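Side-chain contacts in iron-containing alcohol dehydrogenase (Ralstonia eutropha, PDB 3JZD), which probably reduces maleylacetate to 3-oxoadipate with NADH or NADPH, as a homodimeric member of the iron-containing alcohol dehydrogenase family: residues Ala29-Leu34 with Pro115-Pro120; Arg38-Cys43 with Ala83-Ala88; Glu76-Ala81 with Gly105-Leu110; Asn174-Ala179 with Ala296-Leu301. All blocks are in the same frame, centred on the assembly; numbering follows the deposited sequence.

Interaction 1 of 4, residues Ala29-Leu34 with Pro115-Pro120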
loop_
_atom_site.group_PDB
_atom_site.type_symbol
_atom_site.label_atom_id
_atom_site.label_comp_id
_atom_site.label_asym_id
_atom_site.label_seq_id
_atom_site.Cartn_x
_atom_site.Cartn_y
_atom_site.Cartn_z
ATOM N N ALA A 29 13.583 18.751 -9.643
ATOM C CA ALA A 29 12.891 17.851 -10.589
ATOM C C ALA A 29 11.457 17.557 -10.084
ATOM O O ALA A 29 10.539 17.494 -10.877
ATOM C CB ALA A 29 13.672 16.516 -10.817
ATOM N N GLU A 30 11.280 17.420 -8.766
ATOM C CA GLU A 30 9.938 17.142 -8.200
ATOM C C GLU A 30 8.988 18.328 -8.232
ATOM O O GLU A 30 7.782 18.183 -8.473
ATOM C CB GLU A 30 10.077 16.559 -6.793
ATOM C CG GLU A 30 10.728 15.192 -6.817
ATOM C CD GLU A 30 9.932 14.170 -7.672
ATOM O OE1 GLU A 30 8.685 14.242 -7.730
ATOM O OE2 GLU A 30 10.562 13.292 -8.259
ATOM N N VAL A 31 9.522 19.510 -7.987
ATOM C CA VAL A 31 8.753 20.750 -8.146
ATOM C C VAL A 31 8.354 20.938 -9.631
ATOM O O VAL A 31 7.184 21.248 -9.927
ATOM C CB VAL A 31 9.557 21.960 -7.591
ATOM C CG1 VAL A 31 8.959 23.298 -8.007
ATOM C CG2 VAL A 31 9.635 21.856 -6.029
ATOM N N GLU A 32 9.312 20.734 -10.549
ATOM C CA GLU A 32 9.064 20.877 -11.996
ATOM C C GLU A 32 7.982 19.894 -12.416
ATOM O O GLU A 32 7.142 20.227 -13.203
ATOM C CB GLU A 32 10.351 20.641 -12.836
ATOM C CG GLU A 32 11.448 21.745 -12.716
ATOM C CD GLU A 32 12.866 21.351 -13.228
ATOM O OE1 GLU A 32 13.265 20.153 -13.267
ATOM O OE2 GLU A 32 13.610 22.288 -13.564
ATOM N N ARG A 33 7.986 18.699 -11.837
ATOM C CA ARG A 33 7.018 17.650 -12.174
ATOM C C ARG A 33 5.597 18.072 -11.815
ATOM O O ARG A 33 4.653 17.747 -12.497
ATOM C CB ARG A 33 7.430 16.369 -11.450
ATOM C CG ARG A 33 6.775 15.118 -11.917
ATOM C CD ARG A 33 7.415 13.880 -11.271
ATOM N NE ARG A 33 6.825 12.668 -11.867
ATOM C CZ ARG A 33 5.608 12.186 -11.559
ATOM N NH1 ARG A 33 4.849 12.785 -10.645
ATOM N NH2 ARG A 33 5.138 11.095 -12.162
ATOM N N LEU A 34 5.456 18.817 -10.729
ATOM C CA LEU A 34 4.180 19.349 -10.311
ATOM C C LEU A 34 3.769 20.530 -11.201
ATOM O O LEU A 34 2.669 21.033 -11.085
ATOM C CB LEU A 34 4.273 19.816 -8.851
ATOM C CG LEU A 34 4.392 18.700 -7.830
ATOM C CD1 LEU A 34 4.705 19.248 -6.463
ATOM C CD2 LEU A 34 3.091 17.878 -7.832
ATOM N N PRO A 115 0.245 22.896 -4.033
ATOM C CA PRO A 115 0.826 21.607 -3.682
ATOM C C PRO A 115 1.924 21.748 -2.652
ATOM O O PRO A 115 2.608 22.768 -2.619
ATOM C CB PRO A 115 1.442 21.131 -5.008
ATOM C CG PRO A 115 1.671 22.404 -5.766
ATOM C CD PRO A 115 0.469 23.216 -5.440
ATOM N N ILE A 116 2.080 20.725 -1.835
ATOM C CA ILE A 116 3.202 20.651 -0.916
ATOM C C ILE A 116 4.107 19.485 -1.303
ATOM O O ILE A 116 3.610 18.380 -1.600
ATOM C CB ILE A 116 2.773 20.288 0.539
ATOM C CG1 ILE A 116 1.686 21.226 1.056
ATOM C CG2 ILE A 116 3.980 20.320 1.481
ATOM C CD1 ILE A 116 0.985 20.650 2.312
ATOM N N VAL A 117 5.413 19.748 -1.329
ATOM C CA VAL A 117 6.437 18.700 -1.398
ATOM C C VAL A 117 7.039 18.624 0.025
ATOM O O VAL A 117 7.604 19.607 0.521
ATOM C CB VAL A 117 7.567 19.018 -2.391
ATOM C CG1 VAL A 117 8.723 17.942 -2.303
ATOM C CG2 VAL A 117 7.020 19.194 -3.800
ATOM N N ALA A 118 6.887 17.482 0.683
ATOM C CA ALA A 118 7.381 17.299 2.043
ATOM C C ALA A 118 8.726 16.600 2.013
ATOM O O ALA A 118 8.901 15.610 1.307
ATOM C CB ALA A 118 6.339 16.482 2.912
ATOM N N ILE A 119 9.686 17.147 2.756
ATOM C CA ILE A 119 11.014 16.542 2.937
ATOM C C ILE A 119 11.156 16.303 4.467
ATOM O O ILE A 119 11.609 17.181 5.177
ATOM C CB ILE A 119 12.116 17.465 2.390
ATOM C CG1 ILE A 119 11.774 17.877 0.957
ATOM C CG2 ILE A 119 13.481 16.734 2.456
ATOM C CD1 ILE A 119 12.867 18.680 0.194
ATOM N N PRO A 120 10.715 15.129 4.980
ATOM C CA PRO A 120 10.677 14.918 6.421
ATOM C C PRO A 120 12.019 14.599 7.046
ATOM O O PRO A 120 12.808 13.885 6.459
ATOM C CB PRO A 120 9.733 13.722 6.587
ATOM C CG PRO A 120 9.014 13.592 5.328
ATOM C CD PRO A 120 9.912 14.114 4.271
#
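L34 reaches across to V117 and P115 with one methyl, CD1. L34 follows V31 by three positions on the segment 29-34. P115 and V117 belong to strand 116-120 and its lead-in. L34 CD1 is the main bump of the contact. L34 CD1 sits 3.5 Å from V117 CG2 and 4.0 Å from P115 CB. It therefore fills the hollow between the proline ring and the valine branch, two residues apart on the same side of the chain. I116, between them, turns its side chain to the opposite side of the sheet.

The torsions explain the fit. The CG of L34 lies anti to the carbonyl carbon (chi1 -70°), and the chain then runs extended to CD1. On V117, CG2 lies beside the backbone N and is the branch that meets the segment 29-34. The L34 and V117 side chains cross at a slant, while L34 and P115 run past one another in opposite directions. V31 adds a looser touch: V31 CG2 is 4.3 Å from V117 CG2. V117 CG2 is thus approached by methyls of two residues three positions apart, V31 and L34.

I154 of the neighbouring strand packs on V117, and V94 and L58 pack on V31. E30 forms a salt bridge with R16, and R33 one with E11 of the second subunit. No hydrogen bond joins the two segments. The contact is purely apolar, so its hold on the helix over the parallel sheet rests on shape and burial, with no directional bond to fix the register.

Interaction 2 of 4, residues Arg38-Cys43 with Ala83-Ala88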
loop_
_atom_site.group_PDB
_atom_site.type_symbol
_atom_site.label_atom_id
_atom_site.label_comp_id
_atom_site.label_asym_id
_atom_site.label_seq_id
_atom_site.Cartn_x
_atom_site.Cartn_y
_atom_site.Cartn_z
ATOM N N ARG A 38 7.480 28.576 -8.635
ATOM C CA ARG A 38 7.996 29.407 -7.518
ATOM C C ARG A 38 7.682 28.693 -6.209
ATOM O O ARG A 38 6.600 28.846 -5.668
ATOM C CB ARG A 38 7.363 30.803 -7.503
ATOM C CG ARG A 38 7.765 31.718 -8.646
ATOM C CD ARG A 38 6.815 32.934 -8.777
ATOM N NE ARG A 38 5.430 32.499 -9.045
ATOM C CZ ARG A 38 4.922 32.192 -10.248
ATOM N NH1 ARG A 38 5.658 32.286 -11.362
ATOM N NH2 ARG A 38 3.655 31.781 -10.344
ATOM N N ALA A 39 8.649 27.926 -5.706
ATOM C CA ALA A 39 8.426 27.125 -4.535
ATOM C C ALA A 39 9.005 27.838 -3.315
ATOM O O ALA A 39 10.167 28.230 -3.311
ATOM C CB ALA A 39 9.067 25.739 -4.744
ATOM N N LEU A 40 8.193 27.988 -2.278
ATOM C CA LEU A 40 8.629 28.583 -1.013
ATOM C C LEU A 40 9.063 27.452 -0.093
ATOM O O LEU A 40 8.295 26.537 0.165
ATOM C CB LEU A 40 7.476 29.336 -0.356
ATOM C CG LEU A 40 7.718 30.005 0.993
ATOM C CD1 LEU A 40 8.761 31.157 0.860
ATOM C CD2 LEU A 40 6.365 30.493 1.524
ATOM N N VAL A 41 10.282 27.555 0.421
ATOM C CA VAL A 41 10.863 26.574 1.321
ATOM C C VAL A 41 10.547 27.001 2.756
ATOM O O VAL A 41 10.779 28.173 3.153
ATOM C CB VAL A 41 12.398 26.451 1.118
ATOM C CG1 VAL A 41 12.963 25.356 2.081
ATOM C CG2 VAL A 41 12.736 26.176 -0.372
ATOM N N LEU A 42 10.058 26.040 3.529
ATOM C CA LEU A 42 9.628 26.255 4.878
ATOM C C LEU A 42 10.511 25.508 5.847
ATOM O O LEU A 42 10.921 24.365 5.573
ATOM C CB LEU A 42 8.201 25.712 5.036
ATOM C CG LEU A 42 7.117 26.163 4.059
ATOM C CD1 LEU A 42 5.785 25.373 4.253
ATOM C CD2 LEU A 42 6.917 27.658 4.197
ATOM N N CYS A 43 10.773 26.117 6.995
ATOM C CA CYS A 43 11.518 25.446 8.070
ATOM C C CYS A 43 11.323 26.150 9.389
ATOM O O CYS A 43 10.719 27.228 9.445
ATOM C CB CYS A 43 13.022 25.395 7.748
ATOM S SG CYS A 43 13.814 27.001 7.549
ATOM N N ALA A 83 0.778 34.639 4.079
ATOM C CA ALA A 83 1.003 35.982 3.581
ATOM C C ALA A 83 2.308 36.042 2.819
ATOM O O ALA A 83 2.374 36.629 1.744
ATOM C CB ALA A 83 1.022 36.981 4.725
ATOM N N ARG A 84 3.363 35.442 3.355
ATOM C CA ARG A 84 4.640 35.469 2.643
ATOM C C ARG A 84 4.576 34.715 1.309
ATOM O O ARG A 84 5.198 35.120 0.331
ATOM C CB ARG A 84 5.724 34.826 3.473
ATOM C CG ARG A 84 7.050 34.866 2.762
ATOM C CD ARG A 84 7.727 36.222 2.917
ATOM N NE ARG A 84 8.375 36.245 4.222
ATOM C CZ ARG A 84 9.507 35.591 4.496
ATOM N NH1 ARG A 84 10.134 34.863 3.553
ATOM N NH2 ARG A 84 10.010 35.650 5.721
ATOM N N ALA A 85 3.851 33.594 1.303
ATOM C CA ALA A 85 3.701 32.765 0.098
ATOM C C ALA A 85 3.000 33.590 -0.954
ATOM O O ALA A 85 3.421 33.640 -2.126
ATOM C CB ALA A 85 2.900 31.507 0.405
ATOM N N ARG A 86 1.912 34.247 -0.538
ATOM C CA ARG A 86 1.169 35.094 -1.474
ATOM C C ARG A 86 2.040 36.208 -2.015
ATOM O O ARG A 86 2.123 36.410 -3.213
ATOM C CB ARG A 86 -0.107 35.597 -0.835
ATOM C CG ARG A 86 -1.157 34.513 -0.884
ATOM C CD ARG A 86 -2.293 34.713 0.072
ATOM N NE ARG A 86 -3.379 33.800 -0.283
ATOM C CZ ARG A 86 -4.410 33.493 0.502
ATOM N NH1 ARG A 86 -4.511 33.992 1.730
ATOM N NH2 ARG A 86 -5.338 32.649 0.059
ATOM N N GLU A 87 2.752 36.874 -1.133
ATOM C CA GLU A 87 3.648 37.944 -1.523
ATOM C C GLU A 87 4.748 37.487 -2.494
ATOM O O GLU A 87 5.215 38.273 -3.311
ATOM C CB GLU A 87 4.242 38.512 -0.245
ATOM C CG GLU A 87 5.430 39.438 -0.363
ATOM C CD GLU A 87 6.106 39.575 1.002
ATOM O OE1 GLU A 87 5.383 39.753 2.020
ATOM O OE2 GLU A 87 7.356 39.469 1.060
ATOM N N ALA A 88 5.168 36.228 -2.408
ATOM C CA ALA A 88 6.222 35.716 -3.301
ATOM C C ALA A 88 5.655 35.161 -4.601
ATOM O O ALA A 88 6.407 34.826 -5.528
ATOM C CB ALA A 88 7.012 34.650 -2.617
#
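The CA atoms of L40 and A85 lie 6.6 Å apart, and those of R38 and A88 7.8 Å, as helix 75-88 passes over strand 39-42. L40 carries the apolar part. L40 CD2 is 3.8 Å from A85 CB and equally 3.8 Å from A85 CA, so this methyl rests on both the side chain and the backbone of A85. CG of L40 is anti to the backbone N (chi1 179°), beside the carbonyl carbon, and chi2 of 65° turns CD2 onto A85. The small A85 lets the leucine come this close to the helix.

R38 marks the more open end of the contact. The aliphatic R38 CD lies 3.8 Å from A88 O. This is a van der Waals touch; there is no hydrogen bond between the two segments. The chain bends at chi3 (-61°), and R38 NE is hydrogen-bonded to G89 O, next in the chain after A88. The backbone N of R38 is hydrogen-bonded to D91 OD1, which ties R38 to the residues that follow A88.

L40 and A85 both also pack on A90. A85 touches M114 as well. On the other face of the strand, V41 packs on helix 48-58. Strand 39-42 lies between strands 92-97 and 62-66 in the parallel sheet, so helices cover it on both faces, as in a Rossmann-like alpha/beta layer.

Interaction 3 of 4, residues Glu76-Ala81 with Gly105-Leu110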
loop_
_atom_site.group_PDB
_atom_site.type_symbol
_atom_site.label_atom_id
_atom_site.label_comp_id
_atom_site.label_asym_id
_atom_site.label_seq_id
_atom_site.Cartn_x
_atom_site.Cartn_y
_atom_site.Cartn_z
ATOM N N GLU A 76 -1.464 32.144 13.987
ATOM C CA GLU A 76 -0.804 33.378 13.514
ATOM C C GLU A 76 0.462 33.106 12.693
ATOM O O GLU A 76 0.869 33.972 11.921
ATOM C CB GLU A 76 -0.532 34.411 14.631
ATOM C CG GLU A 76 0.351 33.950 15.760
ATOM C CD GLU A 76 -0.346 33.035 16.772
ATOM O OE1 GLU A 76 -1.605 32.959 16.794
ATOM O OE2 GLU A 76 0.399 32.403 17.558
ATOM N N SER A 77 1.100 31.943 12.880
ATOM C CA SER A 77 2.227 31.537 12.009
ATOM C C SER A 77 1.713 31.112 10.641
ATOM O O SER A 77 2.292 31.461 9.631
ATOM C CB SER A 77 3.007 30.372 12.595
ATOM O OG SER A 77 3.783 30.834 13.649
ATOM N N ALA A 78 0.642 30.320 10.650
ATOM C CA ALA A 78 -0.053 29.937 9.434
ATOM C C ALA A 78 -0.344 31.203 8.612
ATOM O O ALA A 78 0.023 31.287 7.452
ATOM C CB ALA A 78 -1.339 29.208 9.777
ATOM N N ARG A 79 -0.930 32.219 9.246
ATOM C CA ARG A 79 -1.263 33.499 8.564
ATOM C C ARG A 79 -0.034 34.190 8.008
ATOM O O ARG A 79 -0.009 34.666 6.864
ATOM C CB ARG A 79 -1.919 34.488 9.536
ATOM C CG ARG A 79 -3.170 33.974 10.210
ATOM C CD ARG A 79 -4.474 34.210 9.459
ATOM N NE ARG A 79 -5.542 33.434 10.103
ATOM C CZ ARG A 79 -6.094 33.719 11.287
ATOM N NH1 ARG A 79 -5.694 34.770 12.008
ATOM N NH2 ARG A 79 -7.056 32.932 11.769
ATOM N N ASP A 80 0.991 34.277 8.837
ATOM C CA ASP A 80 2.206 34.927 8.410
ATOM C C ASP A 80 2.862 34.179 7.245
ATOM O O ASP A 80 3.344 34.797 6.310
ATOM C CB ASP A 80 3.181 35.026 9.560
ATOM C CG ASP A 80 4.381 35.867 9.215
ATOM O OD1 ASP A 80 4.186 36.934 8.615
ATOM O OD2 ASP A 80 5.519 35.480 9.545
ATOM N N ALA A 81 2.899 32.854 7.322
ATOM C CA ALA A 81 3.511 32.058 6.264
ATOM C C ALA A 81 2.734 32.212 4.959
ATOM O O ALA A 81 3.312 32.439 3.910
ATOM C CB ALA A 81 3.586 30.622 6.671
ATOM N N GLY A 105 3.151 23.787 6.214
ATOM C CA GLY A 105 2.882 23.560 4.781
ATOM C C GLY A 105 1.416 23.198 4.578
ATOM O O GLY A 105 0.762 23.724 3.664
ATOM N N LYS A 106 0.904 22.329 5.454
ATOM C CA LYS A 106 -0.493 21.888 5.410
ATOM C C LYS A 106 -1.429 23.069 5.592
ATOM O O LYS A 106 -2.464 23.113 4.945
ATOM C CB LYS A 106 -0.802 20.818 6.473
ATOM C CG LYS A 106 -0.174 19.460 6.185
ATOM C CD LYS A 106 -0.618 18.386 7.172
ATOM C CE LYS A 106 -0.256 16.977 6.731
ATOM N NZ LYS A 106 -0.772 15.935 7.693
ATOM N N ALA A 107 -1.059 24.003 6.477
ATOM C CA ALA A 107 -1.885 25.176 6.748
ATOM C C ALA A 107 -1.917 26.059 5.533
ATOM O O ALA A 107 -2.950 26.575 5.184
ATOM C CB ALA A 107 -1.360 25.956 7.970
ATOM N N ILE A 108 -0.771 26.252 4.883
ATOM C CA ILE A 108 -0.728 27.085 3.666
ATOM C C ILE A 108 -1.596 26.446 2.575
ATOM O O ILE A 108 -2.316 27.141 1.859
ATOM C CB ILE A 108 0.731 27.277 3.157
ATOM C CG1 ILE A 108 1.555 28.056 4.181
ATOM C CG2 ILE A 108 0.793 27.988 1.791
ATOM C CD1 ILE A 108 3.020 28.051 3.861
ATOM N N ALA A 109 -1.531 25.129 2.463
ATOM C CA ALA A 109 -2.253 24.392 1.438
ATOM C C ALA A 109 -3.725 24.437 1.729
ATOM O O ALA A 109 -4.515 24.491 0.800
ATOM C CB ALA A 109 -1.784 22.964 1.342
ATOM N N LEU A 110 -4.085 24.427 3.013
ATOM C CA LEU A 110 -5.486 24.544 3.405
ATOM C C LEU A 110 -6.099 25.860 2.912
ATOM O O LEU A 110 -7.209 25.865 2.435
ATOM C CB LEU A 110 -5.637 24.463 4.918
ATOM C CG LEU A 110 -7.079 24.350 5.446
ATOM C CD1 LEU A 110 -7.799 23.205 4.765
ATOM C CD2 LEU A 110 -7.089 24.139 6.958
#
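Two helices of the Rossmann-like N-terminal domain, 75-88 and 99-112, pack here through three alanines and one isoleucine. The contact between the segments is entirely apolar. A78 and A107 meet methyl to methyl, and their CA atoms are only 5.8 Å apart. With alanine on both sides, the helix backbones can come close. One turn further along helix 75-88, A81 receives the end of I108. L134 of strand 131-136 packs on both A78 and A107.

Polar interactions lie on other faces of the two helices. K106 takes no part in the contact with segment 76-81. Its NZ is hydrogen-bonded to the carbonyl oxygens of S126, T129 and V131, and the residue touches the bound NAD. Helix 99-112 thus has one face against its neighbour and another lining the cofactor pocket. On helix 75-88, D80 OD2 is hydrogen-bonded to Y66 OH.

The I108 contact depends on the longer branch of its side chain. CG1 lies beside the backbone N (chi1 -64°), and chi2 of 169° extends the branch toward the other helix. I108 CD1 ends 3.9 Å from A81 CB, with I108 CG1 at 4.1 Å from the same methyl.

Interaction 4 of 4, residues Asn174-Ala179 with Ala296-Leu301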
loop_
_atom_site.group_PDB
_atom_site.type_symbol
_atom_site.label_atom_id
_atom_site.label_comp_id
_atom_site.label_asym_id
_atom_site.label_seq_id
_atom_site.Cartn_x
_atom_site.Cartn_y
_atom_site.Cartn_z
ATOM N N ASN A 174 6.976 7.538 18.578
ATOM C CA ASN A 174 5.771 8.230 18.118
ATOM C C ASN A 174 5.234 7.485 16.869
ATOM O O ASN A 174 4.050 7.170 16.767
ATOM C CB ASN A 174 6.124 9.689 17.869
ATOM C CG ASN A 174 4.983 10.522 17.356
ATOM O OD1 ASN A 174 3.811 10.123 17.351
ATOM N ND2 ASN A 174 5.323 11.698 16.916
ATOM N N ALA A 175 6.120 7.153 15.946
ATOM C CA ALA A 175 5.722 6.437 14.733
ATOM C C ALA A 175 5.190 5.031 15.094
ATOM O O ALA A 175 4.159 4.624 14.596
ATOM C CB ALA A 175 6.901 6.338 13.788
ATOM N N ILE A 176 5.897 4.313 15.979
ATOM C CA ILE A 176 5.444 2.979 16.412
ATOM C C ILE A 176 4.040 3.067 17.009
ATOM O O ILE A 176 3.229 2.196 16.770
ATOM C CB ILE A 176 6.426 2.320 17.416
ATOM C CG1 ILE A 176 7.664 1.852 16.674
ATOM C CG2 ILE A 176 5.740 1.133 18.180
ATOM C CD1 ILE A 176 8.814 1.404 17.532
ATOM N N ALA A 177 3.759 4.140 17.755
ATOM C CA ALA A 177 2.422 4.336 18.339
ATOM C C ALA A 177 1.355 4.322 17.283
ATOM O O ALA A 177 0.288 3.757 17.519
ATOM C CB ALA A 177 2.300 5.701 19.132
ATOM N N HIS A 178 1.605 4.993 16.149
ATOM C CA HIS A 178 0.585 5.051 15.067
ATOM C C HIS A 178 0.243 3.628 14.603
ATOM O O HIS A 178 -0.924 3.244 14.465
ATOM C CB HIS A 178 1.067 5.805 13.814
ATOM C CG HIS A 178 1.617 7.183 14.055
ATOM N ND1 HIS A 178 1.159 8.026 15.046
ATOM C CD2 HIS A 178 2.542 7.889 13.362
ATOM C CE1 HIS A 178 1.807 9.178 14.977
ATOM N NE2 HIS A 178 2.653 9.121 13.964
ATOM N N ALA A 179 1.286 2.857 14.358
ATOM C CA ALA A 179 1.134 1.485 13.929
ATOM C C ALA A 179 0.475 0.605 15.009
ATOM O O ALA A 179 -0.401 -0.230 14.714
ATOM C CB ALA A 179 2.533 0.884 13.511
ATOM N N ALA A 296 5.748 -3.875 28.091
ATOM C CA ALA A 296 7.067 -3.912 28.717
ATOM C C ALA A 296 8.179 -3.768 27.700
ATOM O O ALA A 296 9.213 -3.128 27.980
ATOM C CB ALA A 296 7.254 -5.199 29.541
ATOM N N THR A 297 7.976 -4.380 26.531
ATOM C CA THR A 297 8.971 -4.383 25.481
ATOM C C THR A 297 9.207 -2.975 24.937
ATOM O O THR A 297 10.349 -2.582 24.748
ATOM C CB THR A 297 8.633 -5.434 24.366
ATOM O OG1 THR A 297 8.516 -6.725 24.961
ATOM C CG2 THR A 297 9.714 -5.502 23.297
ATOM N N LEU A 298 8.133 -2.216 24.708
ATOM C CA LEU A 298 8.256 -0.845 24.182
ATOM C C LEU A 298 8.842 0.115 25.225
ATOM O O LEU A 298 9.586 1.041 24.901
ATOM C CB LEU A 298 6.883 -0.371 23.625
ATOM C CG LEU A 298 6.583 -1.156 22.335
ATOM C CD1 LEU A 298 5.157 -1.095 21.907
ATOM C CD2 LEU A 298 7.576 -0.617 21.221
ATOM N N PHE A 299 8.503 -0.124 26.488
ATOM C CA PHE A 299 9.081 0.603 27.593
ATOM C C PHE A 299 10.590 0.416 27.567
ATOM O O PHE A 299 11.324 1.392 27.615
ATOM C CB PHE A 299 8.552 0.087 28.905
ATOM C CG PHE A 299 9.106 0.785 30.088
ATOM C CD1 PHE A 299 10.312 0.376 30.646
ATOM C CD2 PHE A 299 8.417 1.822 30.683
ATOM C CE1 PHE A 299 10.842 1.015 31.794
ATOM C CE2 PHE A 299 8.946 2.454 31.843
ATOM C CZ PHE A 299 10.148 2.051 32.374
ATOM N N ASP A 300 11.033 -0.834 27.489
ATOM C CA ASP A 300 12.473 -1.134 27.434
ATOM C C ASP A 300 13.153 -0.527 26.215
ATOM O O ASP A 300 14.309 -0.122 26.292
ATOM C CB ASP A 300 12.767 -2.645 27.413
ATOM C CG ASP A 300 12.433 -3.334 28.689
ATOM O OD1 ASP A 300 12.175 -2.649 29.705
ATOM O OD2 ASP A 300 12.390 -4.597 28.679
ATOM N N LEU A 301 12.470 -0.493 25.080
ATOM C CA LEU A 301 13.068 0.068 23.861
ATOM C C LEU A 301 13.380 1.551 24.065
ATOM O O LEU A 301 14.409 2.081 23.564
ATOM C CB LEU A 301 12.099 -0.091 22.682
ATOM C CG LEU A 301 12.541 0.186 21.248
ATOM C CD1 LEU A 301 13.739 -0.707 20.946
ATOM C CD2 LEU A 301 11.347 -0.101 20.318
#
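This is buried helix-to-helix packing in the all-helical C-terminal domain, between helices 165-182 and 294-304. I176 faces both L298 and L301, which sit one turn apart on the second helix. The isoleucine uses a different branch for each. I176 CG2 is 4.0 Å from L298 CD2, and I176 CD1 is 4.1 Å from L301 CD2. I176 CG1 lies beside the backbone N (chi1 -74°), while CG2 lies beside the carbonyl carbon, so the two branches spread to separate leucines.

The leucines also differ in shape. L298 has its CG beside the backbone N, but L301 has it anti to that atom (chi1 -170°). Both nonetheless present CD2 to I176. The backbones stay well apart, with CA atoms of I176 and L298 9.1 Å from each other, so between these two segments only side-chain methyls meet.

Other helices close round the contact. L203 packs on I176, I207 on L301, and L269 and I283 on L298. On another face of helix 165-182, H178 is hydrogen-bonded to H243 and to A124 O. The contact itself lies away from the annotated sites. I176, L298 and L301 are part of the hydrophobic core of the helical C-terminal domain of iron-containing alcohol dehydrogenases.

In the fold
Interactions 1, 2 and 3 belong to the N-terminal alpha/beta domain, whereas interaction 4 lies on the opposite side of the chain's centre in the helical domain. Interactions 2 and 3 share helix 75-88 and touch where L42 CD1 comes 3.9 Å from I108 CD1. Interactions 1 and 2 both set a helix on the same parallel sheet, and V31 meets A39 between them. I116 links interaction 1 to helix 99-112 of interaction 3. In interactions 3 and 4 every touching residue is buried; 1 and 2 are partly buried. None has a hydrogen bond across the segments. Interactions 1, 3 and 4 are purely apolar, while 2 adds R38 against a carbonyl oxygen. Close alanines serve interaction 3; longer branched chains span interaction 4.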